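Local coordinates for heavy-metal chelation domain-containing protein (Pyrococcus horikoshii, PDB 3NPG), which is of unknown function but may chelate heavy metals and contains a Rossmann-like domain, at residues Y32-V37 with K229-S234. Numbering follows the deposited sequence.
Sequences YTWVLV and KLKLGS. With ACT (acetate ion), chain E.
Leu230 meets segment 32-37 of strand 32-38 with both of its methyl groups, and the contact is apolar, with no hydrogen bond between the two segments. CD1 of Leu230 lies 3.9 Å from Trp34 CB and equally near CD1 of the indole, while its other branch, CD2, reaches Tyr32 CB at 3.9 Å. With chi1 at 56°, the indole of Trp34 is carried alongside the helix, where its CD1 and CZ2 atoms meet Leu230 and Lys231. It slants past the extended chain of Lys231, whose CE approaches Trp34 CZ2 to 3.7 Å. The contact joins the two parts of the fold: strand 32-38 is the middle strand of a three-stranded antiparallel sheet, and helix 223-232 belongs to the Rossmann-like part, where it lies in sequence between strands 214-220 and 242-248. Leu45 of strand 43-49 touches both Trp34 and Leu230. Replacing the indole by an alanine's methyl is likely to leave Leu230 CD1 and Lys231 CE without the ring they pack on and to open a gap between sheet and helix. From CB the Tyr32 ring turns away from the helix, and its OH donates a 2.6 Å hydrogen bond to OXT of an acetate, probably from the crystallisation liquor, which lies at the ring's edge, in its plane, and is also held by Thr199. Lys231 packs on Phe26 of the second subunit as well.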
ATOM      1  N   TYR A  32      13.268 -13.155  -5.150  1.00 26.08           N
ATOM      2  CA  TYR A  32      13.295 -13.465  -6.571  1.00 25.34           C
ATOM      3  C   TYR A  32      12.625 -14.766  -6.916  1.00 30.72           C
ATOM      4  O   TYR A  32      12.742 -15.751  -6.175  1.00 31.04           O
ATOM      5  CB  TYR A  32      14.741 -13.463  -7.092  1.00 25.87           C
ATOM      6  CG  TYR A  32      15.301 -12.077  -7.282  1.00 27.63           C
ATOM      7  CD1 TYR A  32      15.866 -11.382  -6.220  1.00 29.65           C
ATOM      8  CD2 TYR A  32      15.234 -11.440  -8.517  1.00 28.41           C
ATOM      9  CE1 TYR A  32      16.322 -10.076  -6.373  1.00 30.30           C
ATOM     10  CE2 TYR A  32      15.709 -10.144  -8.688  1.00 29.33           C
ATOM     11  CZ  TYR A  32      16.251  -9.463  -7.612  1.00 37.43           C
ATOM     12  OH  TYR A  32      16.712  -8.181  -7.770  1.00 40.05           O
ATOM     13  N   THR A  33      11.934 -14.783  -8.069  1.00 26.80           N
ATOM     14  CA  THR A  33      11.412 -15.992  -8.684  1.00 26.23           C
ATOM     15  C   THR A  33      12.548 -16.566  -9.509  1.00 29.29           C
ATOM     16  O   THR A  33      13.265 -15.808 -10.167  1.00 29.41           O
ATOM     17  CB  THR A  33      10.192 -15.655  -9.568  1.00 31.65           C
ATOM     18  OG1 THR A  33       9.133 -15.179  -8.740  1.00 30.65           O
ATOM     19  CG2 THR A  33       9.715 -16.841 -10.389  1.00 29.07           C
ATOM     20  N   TRP A  34      12.784 -17.872  -9.408  1.00 24.31           N
ATOM     21  CA  TRP A  34      13.893 -18.482 -10.128  1.00 22.80           C
ATOM     22  C   TRP A  34      13.486 -19.695 -10.930  1.00 25.28           C
ATOM     23  O   TRP A  34      12.518 -20.373 -10.587  1.00 25.36           O
ATOM     24  CB  TRP A  34      15.054 -18.813  -9.179  1.00 21.15           C
ATOM     25  CG  TRP A  34      14.673 -19.698  -8.036  1.00 22.03           C
ATOM     26  CD1 TRP A  34      14.300 -19.306  -6.785  1.00 24.98           C
ATOM     27  CD2 TRP A  34      14.670 -21.128  -8.029  1.00 22.24           C
ATOM     28  NE1 TRP A  34      14.061 -20.407  -5.997  1.00 25.04           N
ATOM     29  CE2 TRP A  34      14.291 -21.540  -6.733  1.00 26.43           C
ATOM     30  CE3 TRP A  34      14.948 -22.110  -8.998  1.00 23.30           C
ATOM     31  CZ2 TRP A  34      14.170 -22.888  -6.384  1.00 25.78           C
ATOM     32  CZ3 TRP A  34      14.825 -23.442  -8.649  1.00 24.98           C
ATOM     33  CH2 TRP A  34      14.434 -23.820  -7.358  1.00 25.95           C
ATOM     34  N   VAL A  35      14.222 -19.965 -12.013  1.00 20.78           N
ATOM     35  CA  VAL A  35      14.009 -21.128 -12.868  1.00 20.33           C
ATOM     36  C   VAL A  35      15.358 -21.784 -13.137  1.00 25.07           C
ATOM     37  O   VAL A  35      16.276 -21.126 -13.640  1.00 24.35           O
ATOM     38  CB  VAL A  35      13.269 -20.751 -14.192  1.00 23.14           C
ATOM     39  CG1 VAL A  35      13.370 -21.869 -15.219  1.00 22.79           C
ATOM     40  CG2 VAL A  35      11.805 -20.391 -13.925  1.00 22.99           C
ATOM     41  N   LEU A  36      15.505 -23.054 -12.733  1.00 22.26           N
ATOM     42  CA  LEU A  36      16.736 -23.809 -12.947  1.00 22.26           C
ATOM     43  C   LEU A  36      16.596 -24.694 -14.197  1.00 27.50           C
ATOM     44  O   LEU A  36      15.619 -25.438 -14.319  1.00 28.10           O
ATOM     45  CB  LEU A  36      17.055 -24.666 -11.702  1.00 22.42           C
ATOM     46  CG  LEU A  36      18.390 -25.420 -11.711  1.00 27.04           C
ATOM     47  CD1 LEU A  36      19.568 -24.461 -11.874  1.00 26.46           C
ATOM     48  CD2 LEU A  36      18.551 -26.251 -10.446  1.00 28.79           C
ATOM     49  N   VAL A  37      17.527 -24.553 -15.158  1.00 23.95           N
ATOM     50  CA  VAL A  37      17.491 -25.339 -16.403  1.00 24.28           C
ATOM     51  C   VAL A  37      18.764 -26.164 -16.580  1.00 29.32           C
ATOM     52  O   VAL A  37      19.772 -25.880 -15.935  1.00 28.94           O
ATOM     53  CB  VAL A  37      17.190 -24.463 -17.658  1.00 27.95           C
ATOM     54  CG1 VAL A  37      15.825 -23.794 -17.547  1.00 27.40           C
ATOM     55  CG2 VAL A  37      18.295 -23.426 -17.894  1.00 27.52           C
ATOM     56  N   LYS A 229      20.491 -19.568  -0.833  1.00 27.73           N
ATOM     57  CA  LYS A 229      20.199 -18.198  -0.413  1.00 27.11           C
ATOM     58  C   LYS A 229      18.876 -17.693  -0.990  1.00 29.25           C
ATOM     59  O   LYS A 229      18.129 -17.019  -0.283  1.00 29.40           O
ATOM     60  CB  LYS A 229      21.362 -17.253  -0.772  1.00 29.28           C
ATOM     61  CG  LYS A 229      22.713 -17.662  -0.148  1.00 33.14           C
ATOM     62  CD  LYS A 229      22.765 -17.408   1.363  1.00 36.60           C
ATOM     63  CE  LYS A 229      24.117 -17.752   1.937  1.00 45.49           C
ATOM     64  NZ  LYS A 229      24.130 -17.649   3.418  1.00 56.85           N
ATOM     65  N   LEU A 230      18.558 -18.055  -2.265  1.00 24.32           N
ATOM     66  CA  LEU A 230      17.278 -17.656  -2.889  1.00 23.05           C
ATOM     67  C   LEU A 230      16.105 -18.255  -2.122  1.00 26.67           C
ATOM     68  O   LEU A 230      15.111 -17.566  -1.872  1.00 26.37           O
ATOM     69  CB  LEU A 230      17.212 -18.095  -4.369  1.00 22.33           C
ATOM     70  CG  LEU A 230      17.955 -17.224  -5.382  1.00 25.39           C
ATOM     71  CD1 LEU A 230      17.981 -17.883  -6.723  1.00 24.80           C
ATOM     72  CD2 LEU A 230      17.324 -15.848  -5.502  1.00 26.28           C
ATOM     73  N   LYS A 231      16.238 -19.539  -1.715  1.00 23.27           N
ATOM     74  CA  LYS A 231      15.217 -20.246  -0.936  1.00 23.03           C
ATOM     75  C   LYS A 231      15.111 -19.678   0.482  1.00 26.85           C
ATOM     76  O   LYS A 231      14.031 -19.714   1.076  1.00 27.32           O
ATOM     77  CB  LYS A 231      15.522 -21.751  -0.889  1.00 25.29           C
ATOM     78  CG  LYS A 231      15.235 -22.476  -2.191  1.00 25.19           C
ATOM     79  CD  LYS A 231      15.941 -23.818  -2.246  1.00 28.38           C
ATOM     80  CE  LYS A 231      15.477 -24.631  -3.421  1.00 35.97           C
ATOM     81  NZ  LYS A 231      16.436 -25.705  -3.763  1.00 44.04           N
ATOM     82  N   LEU A 232      16.233 -19.135   1.020  1.00 22.81           N
ATOM     83  CA  LEU A 232      16.263 -18.537   2.363  1.00 23.29           C
ATOM     84  C   LEU A 232      15.757 -17.087   2.363  1.00 27.81           C
ATOM     85  O   LEU A 232      15.532 -16.518   3.427  1.00 27.74           O
ATOM     86  CB  LEU A 232      17.684 -18.604   2.962  1.00 23.51           C
ATOM     87  CG  LEU A 232      18.090 -19.941   3.585  1.00 28.01           C
ATOM     88  CD1 LEU A 232      19.576 -20.012   3.776  1.00 28.58           C
ATOM     89  CD2 LEU A 232      17.376 -20.174   4.905  1.00 29.56           C
ATOM     90  N   GLY A 233      15.586 -16.512   1.173  1.00 24.65           N
ATOM     91  CA  GLY A 233      15.112 -15.141   1.017  1.00 24.24           C
ATOM     92  C   GLY A 233      16.190 -14.101   1.262  1.00 28.74           C
ATOM     93  O   GLY A 233      15.887 -12.978   1.672  1.00 28.88           O
ATOM     94  N   SER A 234      17.471 -14.479   1.034  1.00 25.19           N
ATOM     95  CA  SER A 234      18.618 -13.588   1.236  1.00 25.28           C
ATOM     96  C   SER A 234      19.139 -13.088  -0.104  1.00 30.46           C
ATOM     97  O   SER A 234      19.640 -13.884  -0.903  1.00 30.45           O
ATOM     98  CB  SER A 234      19.728 -14.314   1.994  1.00 29.06           C
ATOM     99  OG  SER A 234      20.841 -13.468   2.237  1.00 37.70           O
TER
HETATM  100  C   ACT E 251      15.735  -6.369 -10.563  1.00 39.69           C
HETATM  101  O   ACT E 251      15.177  -6.244 -11.606  1.00 39.43           O
HETATM  102  OXT ACT E 251      15.791  -7.448 -10.083  1.00 38.80           O
HETATM  103  CH3 ACT E 251      16.340  -5.159  -9.854  1.00 39.70           C